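Local coordinates for protein separin (Saccharomyces cerevisiae, PDB 5U1T) that cleaves the Scc1 subunit of cohesin as a caspase-like cysteine protease at the onset of anaphase, allowing the chromosomes to segregate, at residues 1263-1268 / 1336-1341; 1253-1258 / 1285-1290; 1298-1301 / 1305-1308. All blocks are in the same frame, centred on the assembly; numbering follows the deposited sequence.

Contact 1: 1263-1268 / 1336-1341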
ATOM      1  N   TYR A1263      -3.841  58.057  46.916  1.00 51.84           N
ATOM      2  CA  TYR A1263      -2.430  58.382  46.736  1.00 48.69           C
ATOM      3  C   TYR A1263      -1.831  59.082  47.948  1.00 54.58           C
ATOM      4  O   TYR A1263      -0.704  58.786  48.320  1.00 54.95           O
ATOM      5  CB  TYR A1263      -2.212  59.223  45.480  1.00 51.44           C
ATOM      6  CG  TYR A1263      -2.130  58.363  44.242  1.00 53.71           C
ATOM      7  CD1 TYR A1263      -1.048  57.510  44.028  1.00 50.65           C
ATOM      8  CD2 TYR A1263      -3.147  58.380  43.300  1.00 58.04           C
ATOM      9  CE1 TYR A1263      -0.980  56.714  42.896  1.00 56.76           C
ATOM     10  CE2 TYR A1263      -3.090  57.586  42.173  1.00 64.07           C
ATOM     11  CZ  TYR A1263      -2.008  56.756  41.974  1.00 59.60           C
ATOM     12  OH  TYR A1263      -1.983  55.984  40.840  1.00 52.49           O
ATOM     13  N   GLU A1264      -2.572  59.991  48.578  1.00 63.30           N
ATOM     14  CA  GLU A1264      -2.051  60.629  49.775  1.00 61.81           C
ATOM     15  C   GLU A1264      -1.754  59.541  50.798  1.00 56.94           C
ATOM     16  O   GLU A1264      -0.665  59.505  51.380  1.00 54.51           O
ATOM     17  CB  GLU A1264      -3.025  61.658  50.324  1.00 63.41           C
ATOM     18  CG  GLU A1264      -2.883  61.976  51.828  1.00 62.32           C
ATOM     19  CD  GLU A1264      -4.210  62.507  52.426  1.00 69.08           C
ATOM     20  OE1 GLU A1264      -5.230  62.535  51.686  1.00 67.57           O
ATOM     21  OE2 GLU A1264      -4.247  62.911  53.619  1.00 78.05           O
ATOM     22  N   ILE A1265      -2.701  58.631  50.978  1.00 47.47           N
ATOM     23  CA  ILE A1265      -2.493  57.531  51.908  1.00 52.97           C
ATOM     24  C   ILE A1265      -1.226  56.703  51.590  1.00 56.20           C
ATOM     25  O   ILE A1265      -0.455  56.381  52.498  1.00 57.13           O
ATOM     26  CB  ILE A1265      -3.727  56.626  51.956  1.00 50.61           C
ATOM     27  CG1 ILE A1265      -4.873  57.386  52.624  1.00 43.94           C
ATOM     28  CG2 ILE A1265      -3.418  55.334  52.707  1.00 53.26           C
ATOM     29  CD1 ILE A1265      -6.220  56.876  52.297  1.00 49.30           C
ATOM     30  N   LEU A1266      -0.980  56.395  50.318  1.00 51.30           N
ATOM     31  CA  LEU A1266       0.252  55.697  49.944  1.00 52.54           C
ATOM     32  C   LEU A1266       1.503  56.545  50.226  1.00 50.71           C
ATOM     33  O   LEU A1266       2.556  56.018  50.619  1.00 49.35           O
ATOM     34  CB  LEU A1266       0.212  55.286  48.468  1.00 53.89           C
ATOM     35  CG  LEU A1266      -0.767  54.163  48.083  1.00 54.73           C
ATOM     36  CD1 LEU A1266      -0.608  53.714  46.616  1.00 52.92           C
ATOM     37  CD2 LEU A1266      -0.637  52.971  49.030  1.00 46.95           C
ATOM     38  N   HIS A1267       1.363  57.861  50.041  1.00 54.22           N
ATOM     39  CA  HIS A1267       2.466  58.808  50.188  1.00 49.93           C
ATOM     40  C   HIS A1267       2.965  58.837  51.616  1.00 49.08           C
ATOM     41  O   HIS A1267       4.165  58.853  51.858  1.00 49.86           O
ATOM     42  CB  HIS A1267       2.039  60.210  49.754  1.00 48.45           C
ATOM     43  CG  HIS A1267       3.163  61.201  49.676  1.00 44.42           C
ATOM     44  ND1 HIS A1267       2.992  62.484  49.217  1.00 39.88           N
ATOM     45  CD2 HIS A1267       4.477  61.092  49.996  1.00 49.83           C
ATOM     46  CE1 HIS A1267       4.143  63.125  49.252  1.00 43.45           C
ATOM     47  NE2 HIS A1267       5.060  62.310  49.728  1.00 42.91           N
ATOM     48  N   GLN A1268       2.048  58.819  52.568  1.00 54.12           N
ATOM     49  CA  GLN A1268       2.444  59.008  53.950  1.00 54.42           C
ATOM     50  C   GLN A1268       2.765  57.696  54.658  1.00 54.04           C
ATOM     51  O   GLN A1268       3.332  57.707  55.746  1.00 57.04           O
ATOM     52  CB  GLN A1268       1.355  59.773  54.706  1.00 53.24           C
ATOM     53  CG  GLN A1268       0.124  58.960  55.061  1.00 62.88           C
ATOM     54  CD  GLN A1268      -0.961  59.790  55.789  1.00 72.82           C
ATOM     55  OE1 GLN A1268      -2.004  60.157  55.194  1.00 67.83           O
ATOM     56  NE2 GLN A1268      -0.714  60.084  57.082  1.00 66.22           N
ATOM     57  N   HIS A1336      -4.772  50.411  56.833  1.00 57.72           N
ATOM     58  CA  HIS A1336      -6.023  49.787  57.232  1.00 60.58           C
ATOM     59  C   HIS A1336      -7.078  50.827  57.584  1.00 65.38           C
ATOM     60  O   HIS A1336      -8.155  50.860  56.966  1.00 64.09           O
ATOM     61  CB  HIS A1336      -5.748  48.845  58.416  1.00 65.39           C
ATOM     62  CG  HIS A1336      -6.966  48.393  59.166  1.00 67.34           C
ATOM     63  ND1 HIS A1336      -6.894  47.912  60.457  1.00 68.26           N
ATOM     64  CD2 HIS A1336      -8.276  48.326  58.812  1.00 69.42           C
ATOM     65  CE1 HIS A1336      -8.106  47.587  60.871  1.00 69.40           C
ATOM     66  NE2 HIS A1336      -8.964  47.835  59.898  1.00 70.36           N
ATOM     67  N   VAL A1337      -6.759  51.675  58.563  1.00 60.07           N
ATOM     68  CA  VAL A1337      -7.711  52.639  59.083  1.00 59.23           C
ATOM     69  C   VAL A1337      -8.132  53.647  58.031  1.00 56.30           C
ATOM     70  O   VAL A1337      -9.320  53.863  57.818  1.00 54.73           O
ATOM     71  CB  VAL A1337      -7.132  53.396  60.308  1.00 63.22           C
ATOM     72  CG1 VAL A1337      -7.940  54.649  60.602  1.00 54.02           C
ATOM     73  CG2 VAL A1337      -7.081  52.482  61.523  1.00 56.10           C
ATOM     74  N   GLN A1338      -7.156  54.274  57.386  1.00 55.64           N
ATOM     75  CA  GLN A1338      -7.434  55.332  56.417  1.00 55.39           C
ATOM     76  C   GLN A1338      -8.118  54.821  55.134  1.00 59.39           C
ATOM     77  O   GLN A1338      -8.959  55.506  54.567  1.00 56.97           O
ATOM     78  CB  GLN A1338      -6.138  56.073  56.058  1.00 53.89           C
ATOM     79  CG  GLN A1338      -5.639  57.039  57.126  1.00 60.81           C
ATOM     80  CD  GLN A1338      -4.145  57.380  56.992  1.00 64.50           C
ATOM     81  OE1 GLN A1338      -3.487  56.955  56.040  1.00 72.31           O
ATOM     82  NE2 GLN A1338      -3.606  58.119  57.949  1.00 60.84           N
ATOM     83  N   LEU A1339      -7.767  53.628  54.661  1.00 62.42           N
ATOM     84  CA  LEU A1339      -8.398  53.122  53.436  1.00 57.93           C
ATOM     85  C   LEU A1339      -9.834  52.711  53.684  1.00 57.51           C
ATOM     86  O   LEU A1339     -10.711  52.982  52.864  1.00 57.60           O
ATOM     87  CB  LEU A1339      -7.630  51.946  52.861  1.00 52.77           C
ATOM     88  CG  LEU A1339      -6.437  52.281  51.986  1.00 57.99           C
ATOM     89  CD1 LEU A1339      -5.678  51.008  51.773  1.00 55.71           C
ATOM     90  CD2 LEU A1339      -6.860  52.883  50.662  1.00 50.59           C
ATOM     91  N   GLU A1340     -10.066  52.051  54.817  1.00 61.02           N
ATOM     92  CA  GLU A1340     -11.412  51.659  55.234  1.00 60.98           C
ATOM     93  C   GLU A1340     -12.307  52.862  55.424  1.00 59.78           C
ATOM     94  O   GLU A1340     -13.491  52.825  55.108  1.00 63.77           O
ATOM     95  CB  GLU A1340     -11.372  50.871  56.537  1.00 63.00           C
ATOM     96  CG  GLU A1340     -12.744  50.485  57.042  1.00 62.39           C
ATOM     97  CD  GLU A1340     -12.685  49.307  57.968  1.00 64.47           C
ATOM     98  OE1 GLU A1340     -11.585  49.035  58.498  1.00 69.89           O
ATOM     99  OE2 GLU A1340     -13.726  48.640  58.154  1.00 74.00           O
ATOM    100  N   GLU A1341     -11.720  53.922  55.959  1.00 62.50           N
ATOM    101  CA  GLU A1341     -12.417  55.179  56.146  1.00 59.21           C
ATOM    102  C   GLU A1341     -12.890  55.707  54.799  1.00 60.16           C
ATOM    103  O   GLU A1341     -14.085  55.918  54.593  1.00 59.28           O
ATOM    104  CB  GLU A1341     -11.500  56.183  56.852  1.00 63.11           C
ATOM    105  CG  GLU A1341     -12.117  57.508  57.241  1.00 68.21           C
ATOM    106  CD  GLU A1341     -11.070  58.494  57.790  1.00 83.75           C
ATOM    107  OE1 GLU A1341      -9.961  58.053  58.233  1.00 78.88           O
ATOM    108  OE2 GLU A1341     -11.359  59.724  57.780  1.00 90.29           O
TER
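Ile-1265 lies alongside Gln-1338 where helices 1252-1269 and 1332-1347 run side by side. The two short segments are antiparallel, at 176°. Their axes come within 10.4 Å, which is a usual spacing for packed helices. The isoleucine and glutamine chains overlap side by side, each pointing toward the other's helix. In Ile-1265, CG1 is anti to the carbonyl carbon and beside the backbone N (chi1 -69°), while CG2 is anti to that N. The two branches touch different parts of the glutamine. CG1 and CD1 meet its aliphatic base, with CD1 3.8 Å from CB of Gln-1338. CG2 lies 3.7 Å from OE1 of the same glutamine. CG2 also meets CG of Leu-1339 at 4.4 Å, a looser apolar touch. Leu-1339 itself leans on Met-1307 and Ile-1311 of helix 1303-1320, so the pair joins a larger apolar core.

Gln-1268 approaches Gln-1338 from the opposite direction, one helical turn after Ile-1265. The two amide planes are 43° apart, neither stacked nor perpendicular. The amides touch at 3.6 Å, measured from NE2 of Gln-1268 to NE2 of Gln-1338. As modelled, they are not hydrogen-bonded to each other. The last torsion of Gln-1338 is nearly eclipsed. It turns OE1 back over its own CB, toward the isoleucine. That oxygen accepts a hydrogen bond from ND2 of Asn-1269, just beyond the first segment.

The chemistry is therefore divided. Dispersion between Ile-1265, Leu-1339 and CB of Gln-1338 supplies the inner side. The outer side is polar, and the bond from Asn-1269 probably fixes which way the Gln-1338 amide faces. Within the two segments themselves the contact is mainly apolar.

Contact 2: 1253-1258 / 1285-1290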
ATOM      1  N   SER A1253     -17.188  61.121  39.558  1.00 76.97           N
ATOM      2  CA  SER A1253     -16.835  62.292  40.361  1.00 75.63           C
ATOM      3  C   SER A1253     -16.266  61.853  41.704  1.00 76.20           C
ATOM      4  O   SER A1253     -15.254  62.388  42.185  1.00 70.39           O
ATOM      5  CB  SER A1253     -18.044  63.219  40.572  1.00 77.20           C
ATOM      6  OG  SER A1253     -19.236  62.505  40.890  1.00 79.25           O
ATOM      7  N   LEU A1254     -16.916  60.859  42.300  1.00 70.30           N
ATOM      8  CA  LEU A1254     -16.473  60.309  43.571  1.00 69.03           C
ATOM      9  C   LEU A1254     -15.128  59.598  43.444  1.00 71.63           C
ATOM     10  O   LEU A1254     -14.291  59.691  44.339  1.00 67.91           O
ATOM     11  CB  LEU A1254     -17.525  59.347  44.117  1.00 69.93           C
ATOM     12  CG  LEU A1254     -18.808  59.978  44.648  1.00 65.51           C
ATOM     13  CD1 LEU A1254     -19.759  58.885  45.015  1.00 73.33           C
ATOM     14  CD2 LEU A1254     -18.513  60.825  45.853  1.00 64.62           C
ATOM     15  N   PHE A1255     -14.936  58.887  42.329  1.00 70.51           N
ATOM     16  CA  PHE A1255     -13.717  58.118  42.103  1.00 65.22           C
ATOM     17  C   PHE A1255     -12.468  58.992  42.159  1.00 69.31           C
ATOM     18  O   PHE A1255     -11.432  58.590  42.700  1.00 65.33           O
ATOM     19  CB  PHE A1255     -13.748  57.384  40.754  1.00 64.11           C
ATOM     20  CG  PHE A1255     -12.432  56.751  40.414  1.00 59.74           C
ATOM     21  CD1 PHE A1255     -12.017  55.609  41.078  1.00 62.09           C
ATOM     22  CD2 PHE A1255     -11.575  57.341  39.502  1.00 60.96           C
ATOM     23  CE1 PHE A1255     -10.788  55.049  40.822  1.00 57.46           C
ATOM     24  CE2 PHE A1255     -10.338  56.782  39.237  1.00 64.00           C
ATOM     25  CZ  PHE A1255      -9.947  55.632  39.897  1.00 62.13           C
ATOM     26  N   GLU A1256     -12.572  60.185  41.584  1.00 72.58           N
ATOM     27  CA  GLU A1256     -11.443  61.099  41.510  1.00 69.19           C
ATOM     28  C   GLU A1256     -11.041  61.662  42.865  1.00 68.45           C
ATOM     29  O   GLU A1256      -9.859  61.884  43.111  1.00 67.21           O
ATOM     30  CB  GLU A1256     -11.759  62.231  40.538  1.00 71.22           C
ATOM     31  CG  GLU A1256     -11.500  61.833  39.097  1.00 77.61           C
ATOM     32  CD  GLU A1256     -10.035  61.456  38.865  1.00 83.82           C
ATOM     33  OE1 GLU A1256      -9.147  62.066  39.530  1.00 81.39           O
ATOM     34  OE2 GLU A1256      -9.776  60.550  38.032  1.00 82.25           O
ATOM     35  N   LYS A1257     -12.011  61.886  43.747  1.00 67.27           N
ATOM     36  CA  LYS A1257     -11.677  62.334  45.089  1.00 65.21           C
ATOM     37  C   LYS A1257     -11.066  61.155  45.848  1.00 64.42           C
ATOM     38  O   LYS A1257     -10.122  61.329  46.625  1.00 65.50           O
ATOM     39  CB  LYS A1257     -12.899  62.917  45.825  1.00 69.10           C
ATOM     40  CG  LYS A1257     -12.512  63.901  46.984  1.00 79.90           C
ATOM     41  CD  LYS A1257     -13.689  64.801  47.445  1.00 86.11           C
ATOM     42  CE  LYS A1257     -13.368  65.662  48.703  1.00 77.15           C
ATOM     43  NZ  LYS A1257     -12.379  66.764  48.469  1.00 72.95           N
ATOM     44  N   PHE A1258     -11.564  59.949  45.602  1.00 58.82           N
ATOM     45  CA  PHE A1258     -10.956  58.779  46.230  1.00 58.68           C
ATOM     46  C   PHE A1258      -9.505  58.574  45.782  1.00 61.57           C
ATOM     47  O   PHE A1258      -8.665  58.085  46.552  1.00 55.88           O
ATOM     48  CB  PHE A1258     -11.736  57.497  45.946  1.00 54.32           C
ATOM     49  CG  PHE A1258     -11.092  56.283  46.546  1.00 55.00           C
ATOM     50  CD1 PHE A1258     -11.116  56.082  47.918  1.00 54.19           C
ATOM     51  CD2 PHE A1258     -10.424  55.368  45.750  1.00 56.96           C
ATOM     52  CE1 PHE A1258     -10.519  54.989  48.484  1.00 52.63           C
ATOM     53  CE2 PHE A1258      -9.811  54.256  46.310  1.00 53.64           C
ATOM     54  CZ  PHE A1258      -9.859  54.064  47.676  1.00 57.82           C
ATOM     55  N   VAL A1285      -0.425  53.840  39.627  1.00 52.32           N
ATOM     56  CA  VAL A1285      -1.180  52.616  39.373  1.00 52.98           C
ATOM     57  C   VAL A1285      -2.384  52.912  38.492  1.00 52.50           C
ATOM     58  O   VAL A1285      -2.961  53.973  38.594  1.00 62.72           O
ATOM     59  CB  VAL A1285      -1.646  51.986  40.706  1.00 51.54           C
ATOM     60  CG1 VAL A1285      -2.658  50.938  40.473  1.00 50.56           C
ATOM     61  CG2 VAL A1285      -0.477  51.400  41.454  1.00 50.63           C
ATOM     62  N   GLU A1286      -2.750  51.992  37.613  1.00 58.31           N
ATOM     63  CA  GLU A1286      -3.930  52.162  36.755  1.00 55.88           C
ATOM     64  C   GLU A1286      -5.243  52.331  37.533  1.00 58.52           C
ATOM     65  O   GLU A1286      -5.388  51.819  38.643  1.00 58.41           O
ATOM     66  CB  GLU A1286      -4.039  50.969  35.807  1.00 56.71           C
ATOM     67  CG  GLU A1286      -3.243  51.126  34.536  1.00 63.50           C
ATOM     68  CD  GLU A1286      -4.108  51.599  33.379  1.00 63.96           C
ATOM     69  OE1 GLU A1286      -5.240  51.070  33.214  1.00 62.72           O
ATOM     70  OE2 GLU A1286      -3.657  52.498  32.633  1.00 70.27           O
ATOM     71  N   ASP A1287      -6.201  53.034  36.943  1.00 56.90           N
ATOM     72  CA  ASP A1287      -7.448  53.337  37.641  1.00 56.67           C
ATOM     73  C   ASP A1287      -8.216  52.094  38.059  1.00 61.07           C
ATOM     74  O   ASP A1287      -8.799  52.070  39.150  1.00 63.84           O
ATOM     75  CB  ASP A1287      -8.371  54.197  36.781  1.00 60.32           C
ATOM     76  CG  ASP A1287      -7.977  55.648  36.774  1.00 60.12           C
ATOM     77  OD1 ASP A1287      -7.049  56.018  37.516  1.00 65.24           O
ATOM     78  OD2 ASP A1287      -8.595  56.422  36.023  1.00 56.79           O
ATOM     79  N   TRP A1288      -8.227  51.069  37.208  1.00 55.75           N
ATOM     80  CA  TRP A1288      -9.090  49.926  37.467  1.00 55.25           C
ATOM     81  C   TRP A1288      -8.597  49.173  38.683  1.00 53.69           C
ATOM     82  O   TRP A1288      -9.362  48.451  39.309  1.00 56.36           O
ATOM     83  CB  TRP A1288      -9.174  48.993  36.259  1.00 51.77           C
ATOM     84  CG  TRP A1288      -7.902  48.277  35.929  1.00 52.54           C
ATOM     85  CD1 TRP A1288      -6.948  48.697  35.061  1.00 54.06           C
ATOM     86  CD2 TRP A1288      -7.439  47.019  36.461  1.00 50.60           C
ATOM     87  NE1 TRP A1288      -5.921  47.787  35.009  1.00 52.67           N
ATOM     88  CE2 TRP A1288      -6.192  46.748  35.858  1.00 51.86           C
ATOM     89  CE3 TRP A1288      -7.957  46.097  37.379  1.00 51.23           C
ATOM     90  CZ2 TRP A1288      -5.452  45.590  36.136  1.00 49.13           C
ATOM     91  CZ3 TRP A1288      -7.211  44.942  37.663  1.00 54.29           C
ATOM     92  CH2 TRP A1288      -5.973  44.707  37.042  1.00 53.08           C
ATOM     93  N   VAL A1289      -7.323  49.345  39.023  1.00 50.83           N
ATOM     94  CA  VAL A1289      -6.763  48.729  40.226  1.00 53.22           C
ATOM     95  C   VAL A1289      -7.243  49.473  41.471  1.00 57.54           C
ATOM     96  O   VAL A1289      -7.629  48.861  42.472  1.00 51.90           O
ATOM     97  CB  VAL A1289      -5.226  48.722  40.198  1.00 48.90           C
ATOM     98  CG1 VAL A1289      -4.648  48.191  41.512  1.00 46.43           C
ATOM     99  CG2 VAL A1289      -4.713  47.913  38.997  1.00 55.35           C
ATOM    100  N   ILE A1290      -7.211  50.802  41.379  1.00 56.65           N
ATOM    101  CA  ILE A1290      -7.739  51.672  42.410  1.00 53.80           C
ATOM    102  C   ILE A1290      -9.220  51.391  42.601  1.00 53.05           C
ATOM    103  O   ILE A1290      -9.677  51.293  43.733  1.00 52.71           O
ATOM    104  CB  ILE A1290      -7.503  53.161  42.062  1.00 59.57           C
ATOM    105  CG1 ILE A1290      -6.018  53.396  41.767  1.00 57.73           C
ATOM    106  CG2 ILE A1290      -7.964  54.081  43.188  1.00 54.04           C
ATOM    107  CD1 ILE A1290      -5.702  54.806  41.287  1.00 54.68           C
TER
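The Phe-1255 ring meets the first turn of helix 1287-1294 through its outer atoms. The motif is helix-on-helix packing in a strand-free insertion of helices and loops. The insertion lies between strands 1248-1249 and 1353-1362, which pair antiparallel. Asp-1287 OD1 lies at the Phe-1255 ring edge, in its plane, 3.8 Å from CZ of Phe-1255. The Asp-1287 CG and the Ile-1290 CG2 approach the same ring obliquely. The ring and carboxylate planes stand 69° apart, so the two groups do not stack. At the Phe-1258 ring, Ile-1290 CG2 sits at the edge, near the plane. On the far side of the short helix, Trp-1288 has CG2 of Val-1289 over one face and OE1 of Glu-1286 at its edge.

Helix 1252-1269 supplies the two phenylalanines, one turn apart. Both have CG anti to the backbone N (chi1 172° and 178°), which sends both rings out toward the short helix. CG2 of Ile-1290 touches outer atoms of both rings. It is 3.8 Å from CE1 of Phe-1255. Leu-1294 continues this apolar seam, touching both rings.

Asp-1287 stands at the start of the short helix, just after the N-cap position held by Glu-1286. CE2 and CZ at the rim of the Phe-1255 ring touch its carboxylate, with CE2 3.6 Å from CG of Asp-1287. The charge is answered by Lys-1259, whose NZ forms a salt bridge with OD1. Glu-1256 brings a like charge, with OE2 4.7 Å from OD2 of Asp-1287. The lysine probably offsets that repulsion. Trp-1288 points away from the phenylalanines and gives its NE1 hydrogen to the carbonyl oxygen of Pro-963. At the seam, CG2 of Ile-1290 comes to 3.6 Å from CE2 of Phe-1258.

Contact 3: 1298-1301 / 1305-1308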
ATOM      1  N   PRO A1298     -17.248  47.093  53.145  1.00 63.20           N
ATOM      2  CA  PRO A1298     -16.754  47.079  54.521  1.00 61.59           C
ATOM      3  C   PRO A1298     -17.666  46.323  55.468  1.00 65.27           C
ATOM      4  O   PRO A1298     -17.244  45.961  56.562  1.00 69.72           O
ATOM      5  CB  PRO A1298     -16.690  48.559  54.881  1.00 56.73           C
ATOM      6  CG  PRO A1298     -16.502  49.235  53.578  1.00 58.50           C
ATOM      7  CD  PRO A1298     -17.342  48.465  52.622  1.00 60.65           C
ATOM      8  N   GLN A1299     -18.897  46.068  55.055  1.00 67.09           N
ATOM      9  CA  GLN A1299     -19.844  45.429  55.950  1.00 66.84           C
ATOM     10  C   GLN A1299     -19.691  43.901  55.947  1.00 72.21           C
ATOM     11  O   GLN A1299     -20.073  43.235  56.914  1.00 71.20           O
ATOM     12  CB  GLN A1299     -21.270  45.852  55.585  1.00 72.13           C
ATOM     13  CG  GLN A1299     -21.526  47.365  55.721  1.00 70.91           C
ATOM     14  CD  GLN A1299     -20.873  47.987  56.977  1.00 77.76           C
ATOM     15  OE1 GLN A1299     -21.133  47.559  58.111  1.00 76.35           O
ATOM     16  NE2 GLN A1299     -20.023  49.008  56.770  1.00 72.23           N
ATOM     17  N   GLU A1300     -19.114  43.357  54.874  1.00 73.83           N
ATOM     18  CA  GLU A1300     -18.766  41.936  54.794  1.00 68.62           C
ATOM     19  C   GLU A1300     -17.811  41.471  55.902  1.00 67.95           C
ATOM     20  O   GLU A1300     -16.940  42.217  56.355  1.00 68.12           O
ATOM     21  CB  GLU A1300     -18.129  41.625  53.441  1.00 72.57           C
ATOM     22  CG  GLU A1300     -19.078  41.180  52.351  1.00 75.29           C
ATOM     23  CD  GLU A1300     -18.316  40.515  51.205  1.00 90.22           C
ATOM     24  OE1 GLU A1300     -17.049  40.531  51.267  1.00 85.06           O
ATOM     25  OE2 GLU A1300     -18.964  39.960  50.263  1.00 89.95           O
ATOM     26  N   ILE A1301     -17.965  40.214  56.297  1.00 66.05           N
ATOM     27  CA  ILE A1301     -17.214  39.631  57.401  1.00 70.34           C
ATOM     28  C   ILE A1301     -15.710  39.475  57.107  1.00 71.67           C
ATOM     29  O   ILE A1301     -14.884  39.647  58.003  1.00 67.49           O
ATOM     30  CB  ILE A1301     -17.813  38.244  57.782  1.00 72.04           C
ATOM     31  CG1 ILE A1301     -17.236  37.729  59.108  1.00 73.05           C
ATOM     32  CG2 ILE A1301     -17.633  37.240  56.652  1.00 69.81           C
ATOM     33  CD1 ILE A1301     -17.516  36.251  59.359  1.00 80.09           C
ATOM     34  N   SER A1305      -9.417  40.766  54.942  1.00 65.30           N
ATOM     35  CA  SER A1305      -8.616  39.836  54.154  1.00 63.35           C
ATOM     36  C   SER A1305      -8.588  40.285  52.719  1.00 58.69           C
ATOM     37  O   SER A1305      -7.553  40.258  52.074  1.00 57.90           O
ATOM     38  CB  SER A1305      -9.173  38.422  54.235  1.00 60.82           C
ATOM     39  OG  SER A1305      -9.357  38.059  55.587  1.00 70.09           O
ATOM     40  N   LYS A1306      -9.739  40.710  52.230  1.00 57.15           N
ATOM     41  CA  LYS A1306      -9.846  41.079  50.842  1.00 57.91           C
ATOM     42  C   LYS A1306      -9.057  42.341  50.610  1.00 58.61           C
ATOM     43  O   LYS A1306      -8.352  42.449  49.611  1.00 60.45           O
ATOM     44  CB  LYS A1306     -11.303  41.250  50.445  1.00 59.25           C
ATOM     45  CG  LYS A1306     -12.087  39.966  50.551  1.00 56.18           C
ATOM     46  CD  LYS A1306     -13.430  40.084  49.874  1.00 62.36           C
ATOM     47  CE  LYS A1306     -14.315  38.923  50.244  1.00 61.77           C
ATOM     48  NZ  LYS A1306     -15.598  39.019  49.536  1.00 69.22           N
ATOM     49  N   MET A1307      -9.141  43.277  51.552  1.00 60.71           N
ATOM     50  CA  MET A1307      -8.408  44.534  51.438  1.00 58.52           C
ATOM     51  C   MET A1307      -6.906  44.303  51.534  1.00 56.67           C
ATOM     52  O   MET A1307      -6.152  44.807  50.713  1.00 59.00           O
ATOM     53  CB  MET A1307      -8.846  45.542  52.505  1.00 53.31           C
ATOM     54  CG  MET A1307      -8.487  46.962  52.099  1.00 59.55           C
ATOM     55  SD  MET A1307      -8.921  48.251  53.272  1.00 72.62           S
ATOM     56  CE  MET A1307      -7.790  47.842  54.605  1.00 61.39           C
ATOM     57  N   GLU A1308      -6.483  43.547  52.541  1.00 57.52           N
ATOM     58  CA  GLU A1308      -5.094  43.140  52.687  1.00 59.00           C
ATOM     59  C   GLU A1308      -4.534  42.572  51.372  1.00 61.22           C
ATOM     60  O   GLU A1308      -3.454  42.954  50.929  1.00 57.46           O
ATOM     61  CB  GLU A1308      -4.969  42.107  53.805  1.00 56.90           C
ATOM     62  CG  GLU A1308      -3.560  41.889  54.288  1.00 59.33           C
ATOM     63  CD  GLU A1308      -3.461  40.830  55.378  1.00 69.24           C
ATOM     64  OE1 GLU A1308      -4.042  39.741  55.198  1.00 74.38           O
ATOM     65  OE2 GLU A1308      -2.802  41.084  56.414  1.00 74.99           O
TER
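Lys-1306 reaches Glu-1300 with a chain almost fully extended beyond CG. Its CG lies beside the backbone N, and its CB points toward the preceding loop. Glu-1300 is also extended beyond CG, but its first torsion is modelled away from the usual staggered positions (chi1 -92°). Its final torsion (chi3 -6°) puts OE1 on the CB side of the carboxylate. The ammonium nevertheless comes in from the side of OE2. The lysine chain runs roughly perpendicular to the glutamate chain.

The motif is a loop-to-helix salt bridge. The acid belongs to the loop between helices 1287-1294 and 1303-1320. The base lies in the first turn of the second helix, six residues later. The bridge thus spans the entry into helix 1303-1320.

Lys-1306 NZ donates to OE1 of Glu-1300 at 2.7 Å. OE1 uses its syn lone pair, on the side of the other carboxylate oxygen. OE2 of Glu-1300 is farther, at 3.6 Å from the same NZ, so the grip is through one oxygen and not an even fork. The ammonium has other neighbours. Asp-1302 OD1 makes a long, weak ion pair with it, and Gln-1242 OE1 makes a weak hydrogen bond.

Glu-1300 OE1 and Asp-1302 OD1 also lie close together as like charges. The lysine probably eases that repulsion by lying near both. The bridge is at the surface, with neither partner buried. Leu-1296 touches Lys-1306 and the buried Met-1307. Pro-1298, midway along the loop, rests on Ile-1343, Lys-1344 and Arg-1347 of helix 1332-1347. The aliphatic end of the lysine follows the ammonium in, with CE of Lys-1306 lying 3.3 Å from OE1 of Glu-1300.

Overall arrangement
The three contacts belong to one small cluster of helices in the C50 peptidase part of the chain. Contacts 1 and 2 share helix 1252-1269, and their centres are 13 Å apart. Tyr-1263 joins them: its OH lies 2.9 Å from N of Val-1285, a probable hydrogen bond, and its ring packs on Ile-1290. Contacts 1 and 3 have centres 15 Å apart and meet through Met-1307, whose SD is 3.9 Å from CB of Leu-1339. Contacts 2 and 3 do not touch; their nearest atoms are about 8 Å apart. All three lie away from Cys-1497, the active-site residue inferred by similarity.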